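Local coordinates for protein ethyl acetate hydrolase (Pseudomonas veronii, PDB 5EFZ) that hydrolyses ethyl acetate to ethanol and acetate, and other small acetate esters in vitro, in the breakdown of short-chain methyl ketones, at residues 66-71 against 256-261; 70-75 against 95-100; 190-195 against 265-270; 44-49 against 102-107; 121-126 against 269-274. All blocks are in the same frame, centred on the assembly; numbering follows the deposited sequence.

Contact 1 (66-71 against 256-261). With ACT (acetate ion), chain O.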
# COMPACT_ATOMS: atom_id res chain seq x y z
N THR A 66 -7.69 -10.61 -20.35
CA THR A 66 -7.69 -9.21 -19.92
C THR A 66 -7.62 -9.13 -18.39
O THR A 66 -7.85 -10.14 -17.68
CB THR A 66 -8.96 -8.46 -20.44
OG1 THR A 66 -10.11 -9.08 -19.88
CG2 THR A 66 -9.08 -8.58 -22.01
N TRP A 67 -7.29 -7.94 -17.89
CA TRP A 67 -7.01 -7.79 -16.48
C TRP A 67 -8.16 -7.09 -15.77
O TRP A 67 -9.21 -6.80 -16.37
CB TRP A 67 -5.70 -7.00 -16.27
CG TRP A 67 -5.62 -5.68 -17.00
CD1 TRP A 67 -6.54 -4.66 -17.00
CD2 TRP A 67 -4.51 -5.22 -17.80
NE1 TRP A 67 -6.08 -3.60 -17.77
CE2 TRP A 67 -4.85 -3.93 -18.28
CE3 TRP A 67 -3.28 -5.79 -18.17
CZ2 TRP A 67 -3.98 -3.19 -19.09
CZ3 TRP A 67 -2.43 -5.06 -18.99
CH2 TRP A 67 -2.78 -3.77 -19.44
N TYR A 68 -7.97 -6.85 -14.48
CA TYR A 68 -9.01 -6.23 -13.66
C TYR A 68 -9.41 -4.85 -14.20
O TYR A 68 -8.54 -4.02 -14.38
CB TYR A 68 -8.53 -6.08 -12.21
CG TYR A 68 -9.53 -5.31 -11.36
CD1 TYR A 68 -10.63 -5.95 -10.79
CD2 TYR A 68 -9.37 -3.94 -11.13
CE1 TYR A 68 -11.57 -5.23 -10.01
CE2 TYR A 68 -10.30 -3.21 -10.35
CZ TYR A 68 -11.38 -3.87 -9.81
OH TYR A 68 -12.28 -3.15 -9.06
N SER A 69 -10.72 -4.63 -14.41
CA SER A 69 -11.30 -3.37 -14.90
C SER A 69 -10.98 -3.10 -16.38
O SER A 69 -11.43 -2.11 -16.95
CB SER A 69 -10.86 -2.15 -14.04
OG SER A 69 -9.53 -1.73 -14.35
N GLY A 70 -10.28 -4.03 -17.01
CA GLY A 70 -9.77 -3.81 -18.35
C GLY A 70 -10.59 -4.49 -19.44
O GLY A 70 -11.49 -5.32 -19.17
N THR A 71 -10.30 -4.12 -20.68
CA THR A 71 -10.93 -4.75 -21.82
C THR A 71 -9.87 -5.07 -22.85
O THR A 71 -8.68 -4.75 -22.70
CB THR A 71 -11.99 -3.85 -22.50
OG1 THR A 71 -11.33 -2.73 -23.11
CG2 THR A 71 -13.08 -3.35 -21.47
N ARG A 256 -10.65 9.58 -13.15
CA ARG A 256 -11.26 9.60 -14.48
C ARG A 256 -11.32 8.20 -15.09
O ARG A 256 -12.30 7.86 -15.77
CB ARG A 256 -10.48 10.57 -15.39
CG ARG A 256 -11.01 10.68 -16.81
CD ARG A 256 -10.29 11.78 -17.62
NE ARG A 256 -10.60 13.11 -17.07
CZ ARG A 256 -9.75 14.14 -17.01
NH1 ARG A 256 -8.52 14.04 -17.51
NH2 ARG A 256 -10.15 15.28 -16.48
N TYR A 257 -10.32 7.38 -14.81
CA TYR A 257 -10.26 6.00 -15.33
C TYR A 257 -11.44 5.17 -14.81
O TYR A 257 -12.12 4.48 -15.58
CB TYR A 257 -8.92 5.32 -14.95
CG TYR A 257 -8.86 3.85 -15.34
CD1 TYR A 257 -9.05 2.86 -14.40
CD2 TYR A 257 -8.63 3.47 -16.66
CE1 TYR A 257 -9.06 1.51 -14.77
CE2 TYR A 257 -8.62 2.12 -17.03
CZ TYR A 257 -8.83 1.16 -16.07
OH TYR A 257 -8.81 -0.17 -16.42
N PHE A 258 -11.70 5.25 -13.51
CA PHE A 258 -12.74 4.43 -12.90
C PHE A 258 -14.13 5.05 -12.99
O PHE A 258 -15.11 4.33 -12.84
CB PHE A 258 -12.43 4.13 -11.43
CG PHE A 258 -11.33 3.10 -11.25
CD1 PHE A 258 -11.58 1.76 -11.54
CD2 PHE A 258 -10.06 3.47 -10.82
CE1 PHE A 258 -10.57 0.79 -11.40
CE2 PHE A 258 -9.04 2.50 -10.66
CZ PHE A 258 -9.30 1.17 -10.98
N ALA A 259 -14.22 6.36 -13.18
CA ALA A 259 -15.52 7.07 -13.13
C ALA A 259 -16.66 6.45 -13.97
O ALA A 259 -17.80 6.42 -13.52
CB ALA A 259 -15.35 8.56 -13.54
N PRO A 260 -16.38 6.02 -15.22
CA PRO A 260 -17.54 5.57 -16.00
C PRO A 260 -17.86 4.08 -15.85
O PRO A 260 -18.73 3.59 -16.59
CB PRO A 260 -17.11 5.86 -17.44
CG PRO A 260 -15.62 5.56 -17.40
CD PRO A 260 -15.15 6.06 -16.04
N MET A 261 -17.17 3.39 -14.94
CA MET A 261 -17.24 1.92 -14.90
C MET A 261 -18.39 1.45 -14.02
O MET A 261 -18.92 2.22 -13.22
CB MET A 261 -15.92 1.33 -14.41
CG MET A 261 -14.75 1.65 -15.36
SD MET A 261 -13.30 0.70 -14.91
CE MET A 261 -12.16 1.16 -16.24
C ACT O . -5.10 -5.86 -12.67
O ACT O . -4.39 -5.81 -11.63
OXT ACT O . -5.59 -7.00 -13.00
CH3 ACT O . -5.33 -4.63 -13.48
O HOH W 1 -7.38 -1.10 -18.62
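Y257 sends its hydroxyl to the turn at S69, where Y257 OH and S69 OG form a 2.7 Å hydrogen bond in the plane of the Y257 ring. S69 OG stands between its own backbone N and carbonyl carbon (chi1 78°), which sets it against that hydroxyl. This side is tightly packed. M261 CE lies over one face of the ring, toward the rim, and reaches S69 O at 3.4 Å, while F258 CE1 touches S69 CB at 4.0 Å and Y68 CE2 at 4.1 Å, the F258 and Y68 side chains crossing at about a right angle. The wetter side is at partly exposed Y257, where a water 2.8 Å from Y257 OH accepts a hydrogen bond from W67 NE1 at 2.9 Å. A phenylalanine in place of Y257 would probably leave S69 OG and this water without their phenolic mate. Y68 N donates to OXT of an acetate, probably from the crystallisation liquor (2.8 Å, 161°); with M152 N it is consistent with an oxyanion hole, while the probable catalytic groups S151 OG and H334 NE2 also bond the acetate. The 66-71 loop links strand 61-65 to helix 72-79, W67 packing on the latter and Y68 on helix 263-274; F258 of helix 246-258 stacks on W223.

Contact 2 (70-75 against 95-100)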
# COMPACT_ATOMS: atom_id res chain seq x y z
N GLY A 70 -10.28 -4.03 -17.01
CA GLY A 70 -9.77 -3.81 -18.35
C GLY A 70 -10.59 -4.49 -19.44
O GLY A 70 -11.49 -5.32 -19.17
N THR A 71 -10.30 -4.12 -20.68
CA THR A 71 -10.93 -4.75 -21.82
C THR A 71 -9.87 -5.07 -22.85
O THR A 71 -8.68 -4.75 -22.70
CB THR A 71 -11.99 -3.85 -22.50
OG1 THR A 71 -11.33 -2.73 -23.11
CG2 THR A 71 -13.08 -3.35 -21.47
N SER A 72 -10.31 -5.73 -23.91
CA SER A 72 -9.39 -6.09 -24.99
C SER A 72 -8.74 -4.84 -25.62
O SER A 72 -7.63 -4.92 -26.15
CB SER A 72 -10.13 -6.91 -26.07
OG SER A 72 -11.41 -6.35 -26.36
N LYS A 73 -9.43 -3.70 -25.56
CA LYS A 73 -8.93 -2.47 -26.17
C LYS A 73 -7.58 -2.09 -25.57
O LYS A 73 -6.66 -1.70 -26.31
CB LYS A 73 -9.90 -1.31 -25.98
CG LYS A 73 -9.62 -0.16 -26.94
CD LYS A 73 -9.68 -0.74 -28.34
CE LYS A 73 -9.45 0.27 -29.43
NZ LYS A 73 -9.57 -0.40 -30.76
N ALA A 74 -7.48 -2.19 -24.25
CA ALA A 74 -6.22 -1.88 -23.57
C ALA A 74 -5.08 -2.79 -24.01
O ALA A 74 -3.97 -2.29 -24.21
CB ALA A 74 -6.38 -1.97 -22.05
N MET A 75 -5.31 -4.10 -24.13
CA MET A 75 -4.24 -5.00 -24.51
C MET A 75 -3.77 -4.66 -25.92
O MET A 75 -2.57 -4.71 -26.23
CB MET A 75 -4.68 -6.47 -24.44
CG MET A 75 -5.29 -6.86 -23.09
SD MET A 75 -4.15 -6.38 -21.74
CE MET A 75 -2.76 -7.46 -22.09
N VAL A 95 -7.62 -11.84 -28.24
CA VAL A 95 -7.75 -11.18 -26.95
C VAL A 95 -9.18 -11.41 -26.43
O VAL A 95 -10.15 -11.02 -27.08
CB VAL A 95 -7.48 -9.68 -27.06
CG1 VAL A 95 -7.45 -9.06 -25.63
CG2 VAL A 95 -6.16 -9.45 -27.84
N VAL A 96 -9.29 -12.09 -25.29
CA VAL A 96 -10.60 -12.52 -24.82
C VAL A 96 -10.94 -11.80 -23.53
O VAL A 96 -10.21 -11.88 -22.54
CB VAL A 96 -10.64 -14.04 -24.61
CG1 VAL A 96 -12.07 -14.50 -24.14
CG2 VAL A 96 -10.18 -14.78 -25.91
N ASN A 97 -12.06 -11.09 -23.56
CA ASN A 97 -12.53 -10.33 -22.40
C ASN A 97 -13.06 -11.22 -21.27
O ASN A 97 -13.85 -12.15 -21.51
CB ASN A 97 -13.61 -9.34 -22.85
CG ASN A 97 -13.04 -8.20 -23.68
OD1 ASN A 97 -12.59 -7.19 -23.12
ND2 ASN A 97 -13.08 -8.34 -25.02
N GLN A 98 -12.62 -10.93 -20.06
CA GLN A 98 -13.11 -11.62 -18.87
C GLN A 98 -14.61 -11.65 -18.80
O GLN A 98 -15.27 -10.63 -19.05
CB GLN A 98 -12.60 -10.93 -17.61
CG GLN A 98 -11.22 -11.37 -17.14
CD GLN A 98 -10.98 -10.78 -15.74
OE1 GLN A 98 -11.86 -10.86 -14.87
NE2 GLN A 98 -9.84 -10.14 -15.55
N ILE A 99 -15.15 -12.79 -18.40
CA ILE A 99 -16.53 -12.84 -17.93
C ILE A 99 -16.68 -11.85 -16.81
O ILE A 99 -15.92 -11.90 -15.82
CB ILE A 99 -16.90 -14.26 -17.45
CG1 ILE A 99 -16.75 -15.26 -18.62
CG2 ILE A 99 -18.35 -14.30 -16.90
CD1 ILE A 99 -16.82 -16.72 -18.19
N GLY A 100 -17.65 -10.95 -16.90
CA GLY A 100 -17.84 -9.98 -15.83
C GLY A 100 -17.27 -8.61 -16.14
O GLY A 100 -17.49 -7.68 -15.36
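V95, near the end of strand 92-96, presses its CG1 against S72 CB at 3.5 Å, a tight carbon pair, and the same methyl lies 4.0 Å from M75 CB. CG1 gets there by standing anti to the V95 backbone N (chi1 -172°), which turns it up to the helix. V96 points the other way. This is the inside of a beta-alpha-beta unit, strand 61-65, helix 72-79, strand 92-96, with the first helical turn laid over the end of the second strand. N97 comes next and takes S72 by both ends. Its OD1 accepts from S72 N at 2.8 Å, the donor tilted 30° from the carbonyl plane, while ND2 gives a hydrogen to S72 OG at 2.9 Å, nearly in the amide plane. With ND2 also on A47 O and OD1 on N101 ND2, the amide has little freedom to flip. Cutting N97 back to an alanine is likely to leave S72 N and S72 OG without these partners and open a gap beside T71, whose CB sits 3.4 Å from N97 OD1. T71 itself is the N-cap: its OG1 accepts from K73 N and is also bonded to H22. Q98 follows, its NE2 bonded to T66 O.

Contact 3 (190-195 against 265-270)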
# COMPACT_ATOMS: atom_id res chain seq x y z
N ILE A 190 -10.44 -4.35 0.68
CA ILE A 190 -10.53 -2.92 0.98
C ILE A 190 -11.04 -2.17 -0.24
O ILE A 190 -11.83 -1.24 -0.12
CB ILE A 190 -9.15 -2.37 1.44
CG1 ILE A 190 -8.87 -2.97 2.85
CG2 ILE A 190 -9.14 -0.80 1.44
CD1 ILE A 190 -7.41 -2.76 3.37
N LEU A 191 -10.58 -2.58 -1.43
CA LEU A 191 -11.09 -1.99 -2.69
C LEU A 191 -12.58 -2.21 -2.87
O LEU A 191 -13.30 -1.33 -3.37
CB LEU A 191 -10.37 -2.58 -3.90
CG LEU A 191 -8.95 -2.13 -4.21
CD1 LEU A 191 -8.43 -3.01 -5.37
CD2 LEU A 191 -8.91 -0.62 -4.58
N ILE A 192 -13.02 -3.42 -2.55
CA ILE A 192 -14.45 -3.75 -2.63
C ILE A 192 -15.25 -2.87 -1.66
O ILE A 192 -16.30 -2.31 -2.02
CB ILE A 192 -14.70 -5.24 -2.32
CG1 ILE A 192 -14.19 -6.11 -3.50
CG2 ILE A 192 -16.20 -5.51 -2.04
CD1 ILE A 192 -14.06 -7.64 -3.17
N GLU A 193 -14.75 -2.74 -0.44
CA GLU A 193 -15.52 -1.99 0.56
C GLU A 193 -15.60 -0.50 0.21
O GLU A 193 -16.55 0.18 0.59
CB GLU A 193 -14.94 -2.22 1.95
CG GLU A 193 -15.26 -3.65 2.42
CD GLU A 193 -14.60 -4.06 3.71
OE1 GLU A 193 -13.69 -3.35 4.20
OE2 GLU A 193 -15.00 -5.14 4.24
N ALA A 194 -14.61 0.00 -0.52
CA ALA A 194 -14.66 1.41 -0.94
C ALA A 194 -15.95 1.65 -1.75
O ALA A 194 -16.59 2.70 -1.65
CB ALA A 194 -13.44 1.74 -1.78
N ILE A 195 -16.31 0.66 -2.55
CA ILE A 195 -17.51 0.73 -3.34
C ILE A 195 -18.74 0.37 -2.51
O ILE A 195 -19.72 1.12 -2.53
CB ILE A 195 -17.43 -0.21 -4.53
CG1 ILE A 195 -16.40 0.36 -5.52
CG2 ILE A 195 -18.80 -0.35 -5.19
CD1 ILE A 195 -16.08 -0.62 -6.66
N ASN A 265 -19.92 -4.87 -12.08
CA ASN A 265 -18.83 -5.54 -12.84
C ASN A 265 -17.46 -5.52 -12.12
O ASN A 265 -16.71 -6.52 -12.11
CB ASN A 265 -18.66 -4.91 -14.23
CG ASN A 265 -19.84 -5.16 -15.14
OD1 ASN A 265 -20.71 -6.02 -14.87
ND2 ASN A 265 -19.90 -4.38 -16.23
N LEU A 266 -17.10 -4.40 -11.52
CA LEU A 266 -15.84 -4.34 -10.78
C LEU A 266 -15.84 -5.37 -9.62
O LEU A 266 -14.82 -6.02 -9.36
CB LEU A 266 -15.59 -2.92 -10.23
CG LEU A 266 -15.37 -1.86 -11.32
CD1 LEU A 266 -15.18 -0.47 -10.67
CD2 LEU A 266 -14.14 -2.21 -12.15
N LEU A 267 -16.97 -5.51 -8.94
CA LEU A 267 -17.06 -6.45 -7.81
C LEU A 267 -16.95 -7.90 -8.32
O LEU A 267 -16.35 -8.76 -7.65
CB LEU A 267 -18.37 -6.26 -7.03
CG LEU A 267 -18.53 -4.89 -6.33
CD1 LEU A 267 -19.83 -4.90 -5.50
CD2 LEU A 267 -17.36 -4.56 -5.44
N THR A 268 -17.51 -8.18 -9.50
CA THR A 268 -17.36 -9.53 -10.08
C THR A 268 -15.88 -9.84 -10.32
O THR A 268 -15.41 -10.93 -10.00
CB THR A 268 -18.15 -9.67 -11.41
OG1 THR A 268 -19.54 -9.41 -11.15
CG2 THR A 268 -18.05 -11.06 -12.00
N MET A 269 -15.17 -8.89 -10.91
CA MET A 269 -13.76 -9.13 -11.23
C MET A 269 -12.94 -9.17 -9.95
O MET A 269 -12.03 -9.97 -9.84
CB MET A 269 -13.26 -8.06 -12.22
CG MET A 269 -13.84 -8.29 -13.66
SD MET A 269 -13.30 -6.96 -14.79
CE MET A 269 -14.38 -5.61 -14.28
N ALA A 270 -13.26 -8.30 -8.99
CA ALA A 270 -12.58 -8.31 -7.71
C ALA A 270 -12.75 -9.65 -6.95
O ALA A 270 -11.77 -10.18 -6.38
CB ALA A 270 -13.09 -7.12 -6.82
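I192 is the first residue of 190-195 to touch 265-270, and it does so with both branches. CG2 meets L267 CD2 at 3.7 Å, while the ethyl arm lies against A270, with CG1 3.6 Å and CD1 3.8 Å from A270 CB. A chi1 of -72° makes this possible: CG1 lies beside the backbone N and CG2 beside the carbonyl carbon, so the two branches splay to different neighbours. The small A270 lets the ethyl arm lie close to the opposing backbone. E193 faces the other way and forms a salt bridge with K221 of the second subunit. One turn on from I192, I195 reaches across with its end methyl alone. Its CD1 comes to 4.1 Å from L266 CD1, the two side chains meeting at about a right angle, and L267 CD2 lies 4.3 Å from I195 CD1. The axes of the two short segments run nearly antiparallel, at 162° and 10.3 Å apart. Such an apolar antiparallel helix pair, which lies in the chain between strands 170-174 and 296-300, is consistent with the helical lid that many alpha/beta hydrolases carry over their catalytic core.

Contact 4 (44-49 against 102-107). With EDO (1,2-ethanediol), chain G.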
# COMPACT_ATOMS: atom_id res chain seq x y z
N CYS A 44 -23.13 -18.18 -22.44
CA CYS A 44 -21.98 -17.37 -22.10
C CYS A 44 -21.49 -16.72 -23.38
O CYS A 44 -21.11 -17.42 -24.32
CB CYS A 44 -20.89 -18.23 -21.45
SG CYS A 44 -19.41 -17.30 -21.02
N LEU A 45 -21.55 -15.39 -23.43
CA LEU A 45 -21.04 -14.63 -24.56
C LEU A 45 -19.65 -14.10 -24.22
O LEU A 45 -19.45 -13.44 -23.19
CB LEU A 45 -21.96 -13.46 -24.90
CG LEU A 45 -23.43 -13.73 -25.15
CD1 LEU A 45 -24.10 -12.46 -25.60
CD2 LEU A 45 -23.61 -14.81 -26.17
N LEU A 46 -18.69 -14.40 -25.07
CA LEU A 46 -17.35 -13.88 -24.89
C LEU A 46 -17.09 -12.83 -25.95
O LEU A 46 -17.31 -13.08 -27.15
CB LEU A 46 -16.30 -15.00 -25.00
CG LEU A 46 -16.35 -16.10 -23.94
CD1 LEU A 46 -15.24 -17.14 -24.26
CD2 LEU A 46 -16.18 -15.49 -22.51
N ALA A 47 -16.65 -11.65 -25.51
CA ALA A 47 -16.20 -10.59 -26.40
C ALA A 47 -14.74 -10.83 -26.78
O ALA A 47 -13.86 -10.88 -25.90
CB ALA A 47 -16.36 -9.22 -25.73
N VAL A 48 -14.50 -10.98 -28.07
CA VAL A 48 -13.21 -11.43 -28.59
C VAL A 48 -12.70 -10.48 -29.67
O VAL A 48 -13.43 -10.12 -30.60
CB VAL A 48 -13.30 -12.86 -29.21
CG1 VAL A 48 -11.91 -13.35 -29.66
CG2 VAL A 48 -13.94 -13.86 -28.24
N ALA A 49 -11.44 -10.10 -29.58
CA ALA A 49 -10.83 -9.28 -30.63
C ALA A 49 -9.70 -10.10 -31.20
O ALA A 49 -8.93 -10.67 -30.45
CB ALA A 49 -10.32 -7.92 -30.05
N GLY A 102 -17.98 -6.46 -18.50
CA GLY A 102 -18.90 -5.55 -19.18
C GLY A 102 -19.03 -5.74 -20.68
O GLY A 102 -20.01 -5.27 -21.29
N LEU A 103 -18.05 -6.41 -21.30
CA LEU A 103 -18.13 -6.73 -22.74
C LEU A 103 -18.58 -8.17 -22.94
O LEU A 103 -19.57 -8.43 -23.64
CB LEU A 103 -16.78 -6.48 -23.43
CG LEU A 103 -16.31 -5.01 -23.43
CD1 LEU A 103 -15.07 -4.88 -24.28
CD2 LEU A 103 -17.42 -4.07 -23.90
N SER A 104 -17.87 -9.11 -22.33
CA SER A 104 -18.37 -10.48 -22.24
C SER A 104 -19.59 -10.48 -21.29
O SER A 104 -19.88 -9.48 -20.65
CB SER A 104 -17.28 -11.42 -21.72
OG SER A 104 -16.21 -11.52 -22.66
N SER A 105 -20.28 -11.62 -21.18
CA SER A 105 -21.43 -11.75 -20.28
C SER A 105 -21.07 -11.27 -18.90
O SER A 105 -20.08 -11.70 -18.34
CB SER A 105 -21.89 -13.21 -20.21
OG SER A 105 -22.51 -13.58 -21.42
N SER A 106 -21.89 -10.37 -18.35
CA SER A 106 -21.58 -9.68 -17.12
C SER A 106 -22.87 -9.24 -16.40
O SER A 106 -23.96 -9.30 -16.97
CB SER A 106 -20.72 -8.43 -17.39
OG SER A 106 -19.55 -8.74 -18.14
N ALA A 107 -22.73 -8.81 -15.16
CA ALA A 107 -23.86 -8.27 -14.39
C ALA A 107 -24.57 -7.17 -15.19
O ALA A 107 -25.80 -7.03 -15.15
CB ALA A 107 -23.37 -7.70 -13.01
C1 EDO G . -21.92 -4.59 -24.21
O1 EDO G . -21.20 -4.45 -25.45
C2 EDO G . -22.52 -5.98 -24.11
O2 EDO G . -21.55 -6.95 -24.55
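L45 and S105 are joined by two hydrogen bonds that close a small ring. S105 N donates to L45 O at 2.8 Å, in the carbonyl plane, and L45 N returns the favour to S105 OG at 2.9 Å and a straight 165°. One residue earlier in the loop, S104 OG accepts from A47 N at 2.9 Å and is also bonded to N97 O, so this buried hydroxyl uses both its donor and an acceptor site. Each serine holds its oxygen beside its own backbone N (chi1 -66° in S104 and -71° in S105), and from there the hydroxyls reach the strand's NH groups as a neighbouring strand's carbonyls would. Within the loop, S106 OG accepts from G102 N at 2.8 Å and donates to S104 O from above the carbonyl plane, pinning the curve of the chain. Apolar contact is slighter: A47 CB lies 3.6 Å from L103 CB. A bound ethanediol adds a bond from its O2 to L103 O at 2.6 Å. Strand 45-51 thus has a partner along both edges here, strand 26-29 bonding to L46 and V48 and the 102-107 loop to L45 and A47, the loop taking over from N97 where strand 92-96 has ended; L46 meanwhile packs on helix 124-139.

Contact 5 (121-126 against 269-274)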
# COMPACT_ATOMS: atom_id res chain seq x y z
N ASN A 121 -20.99 -15.75 -8.92
CA ASN A 121 -19.59 -15.66 -8.55
C ASN A 121 -18.80 -16.45 -9.58
O ASN A 121 -18.97 -17.66 -9.69
CB ASN A 121 -19.37 -16.19 -7.14
CG ASN A 121 -19.93 -15.27 -6.09
OD1 ASN A 121 -19.94 -14.05 -6.26
ND2 ASN A 121 -20.41 -15.85 -4.99
N VAL A 122 -17.97 -15.76 -10.36
CA VAL A 122 -17.19 -16.39 -11.42
C VAL A 122 -15.72 -16.52 -10.98
O VAL A 122 -15.16 -15.61 -10.37
CB VAL A 122 -17.29 -15.57 -12.72
CG1 VAL A 122 -16.48 -16.22 -13.85
CG2 VAL A 122 -18.76 -15.43 -13.14
N ARG A 123 -15.13 -17.68 -11.26
CA ARG A 123 -13.74 -17.93 -10.90
C ARG A 123 -12.82 -17.87 -12.13
O ARG A 123 -13.28 -17.99 -13.28
CB ARG A 123 -13.59 -19.31 -10.20
CG ARG A 123 -14.17 -19.38 -8.77
CD ARG A 123 -13.97 -20.78 -8.16
NE ARG A 123 -14.43 -20.83 -6.76
CZ ARG A 123 -13.70 -20.51 -5.70
NH1 ARG A 123 -12.44 -20.11 -5.83
NH2 ARG A 123 -14.23 -20.61 -4.48
N ILE A 124 -11.52 -17.69 -11.88
CA ILE A 124 -10.52 -17.72 -12.94
C ILE A 124 -10.69 -18.99 -13.79
O ILE A 124 -10.62 -18.94 -15.03
CB ILE A 124 -9.10 -17.67 -12.37
CG1 ILE A 124 -8.84 -16.32 -11.67
CG2 ILE A 124 -8.04 -17.94 -13.46
CD1 ILE A 124 -8.75 -15.11 -12.61
N GLY A 125 -10.95 -20.12 -13.13
CA GLY A 125 -11.11 -21.38 -13.87
C GLY A 125 -12.30 -21.36 -14.83
O GLY A 125 -12.28 -22.04 -15.88
N ASP A 126 -13.35 -20.61 -14.50
CA ASP A 126 -14.49 -20.49 -15.41
C ASP A 126 -14.09 -19.75 -16.69
O ASP A 126 -14.45 -20.18 -17.77
CB ASP A 126 -15.67 -19.77 -14.72
CG ASP A 126 -16.18 -20.53 -13.49
OD1 ASP A 126 -16.36 -21.77 -13.58
OD2 ASP A 126 -16.42 -19.87 -12.44
N MET A 269 -15.17 -8.89 -10.91
CA MET A 269 -13.76 -9.13 -11.23
C MET A 269 -12.94 -9.17 -9.95
O MET A 269 -12.03 -9.97 -9.84
CB MET A 269 -13.26 -8.06 -12.22
CG MET A 269 -13.84 -8.29 -13.66
SD MET A 269 -13.30 -6.96 -14.79
CE MET A 269 -14.38 -5.61 -14.28
N ALA A 270 -13.26 -8.30 -8.99
CA ALA A 270 -12.58 -8.31 -7.71
C ALA A 270 -12.75 -9.65 -6.95
O ALA A 270 -11.77 -10.18 -6.38
CB ALA A 270 -13.09 -7.12 -6.82
N TRP A 271 -13.97 -10.19 -6.90
CA TRP A 271 -14.21 -11.47 -6.21
C TRP A 271 -13.36 -12.56 -6.86
O TRP A 271 -12.78 -13.43 -6.20
CB TRP A 271 -15.71 -11.85 -6.29
CG TRP A 271 -16.12 -13.06 -5.45
CD1 TRP A 271 -16.68 -13.05 -4.19
CD2 TRP A 271 -16.04 -14.43 -5.84
NE1 TRP A 271 -16.94 -14.34 -3.78
CE2 TRP A 271 -16.55 -15.20 -4.77
CE3 TRP A 271 -15.59 -15.09 -7.00
CZ2 TRP A 271 -16.60 -16.59 -4.81
CZ3 TRP A 271 -15.63 -16.49 -7.04
CH2 TRP A 271 -16.14 -17.22 -5.96
N LYS A 272 -13.31 -12.50 -8.18
CA LYS A 272 -12.60 -13.50 -8.97
C LYS A 272 -11.10 -13.41 -8.67
O LYS A 272 -10.42 -14.41 -8.43
CB LYS A 272 -12.87 -13.26 -10.46
CG LYS A 272 -12.22 -14.30 -11.38
CD LYS A 272 -12.31 -13.87 -12.86
CE LYS A 272 -13.73 -13.49 -13.30
NZ LYS A 272 -13.66 -13.24 -14.80
N TRP A 273 -10.59 -12.18 -8.76
CA TRP A 273 -9.19 -11.88 -8.49
C TRP A 273 -8.78 -12.40 -7.11
O TRP A 273 -7.73 -13.04 -6.96
CB TRP A 273 -9.00 -10.35 -8.62
CG TRP A 273 -7.72 -9.70 -8.12
CD1 TRP A 273 -6.51 -10.29 -7.81
CD2 TRP A 273 -7.56 -8.30 -7.86
NE1 TRP A 273 -5.61 -9.31 -7.36
CE2 TRP A 273 -6.25 -8.09 -7.40
CE3 TRP A 273 -8.43 -7.21 -7.97
CZ2 TRP A 273 -5.77 -6.81 -7.04
CZ3 TRP A 273 -7.96 -5.93 -7.61
CH2 TRP A 273 -6.64 -5.75 -7.16
N GLN A 274 -9.60 -12.14 -6.10
CA GLN A 274 -9.29 -12.59 -4.74
C GLN A 274 -9.02 -14.09 -4.62
O GLN A 274 -8.31 -14.54 -3.72
CB GLN A 274 -10.46 -12.26 -3.80
CG GLN A 274 -10.52 -10.81 -3.39
CD GLN A 274 -11.64 -10.56 -2.39
OE1 GLN A 274 -12.78 -10.99 -2.61
NE2 GLN A 274 -11.31 -9.88 -1.28
O HOH W 2 -11.11 -16.99 -9.06
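W271 and N121 make the aromatic part of this contact. N121 CB sits over the six-membered ring, 3.5 Å from its centroid and almost on the ring normal, a CH-pi contact, and the N121 amide lies stacked on the indole with the two planes 7° apart. R123 comes in at the ring's edge, its CG 3.7 Å from W271 CZ3; the guanidinium is turned 69° to the indole, with W271 CH2 over one of its faces, and its charge goes to E37. Aliphatic packing belongs to K272. Its chain runs beside V122, with K272 CE 3.9 Å from V122 CG1, and crosses I124, whose CD1 is 3.8 Å from K272 CG. The bend at chi3 (-52°) turns the buried amine aside to D127, Q98 OE1 and I99 O, which together would favour its charged form. Polar linkage between the segments runs through one water, which accepts from I124 N at 2.9 Å and donates to K272 O at 2.7 Å. R123 is the N-cap of helix 124-139, and the D126 carboxylate accepts from its N-H, R123 N to D126 OD2 being 2.8 Å and nearly straight. A helix from the insertion after strand 170-174 is thereby seated on the start of a core helix of the alpha/beta hydrolase fold.

In the fold
From the N terminus, contact 4 opens first, on strand 45-51, and closes at 102-107; contact 2 begins and ends within that span. Contact 1 starts at 66-71, overlapping contact 2 at G70 and T71, and closes only at 256-261, so it crosses contact 4. Contact 5 opens at 121-126 and crosses contact 1 by ending at 269-274. Contact 3, 190-195 with 265-270, falls inside contact 5's span and shares M269 and A270 with it. Contacts 2 and 4 tie strands 92-96 and 45-51 to the helix and loop beside them; 1 and 5 join the helical insertion to the loop after strand 61-65 and the start of helix 124-139; 3 joins two of its helices.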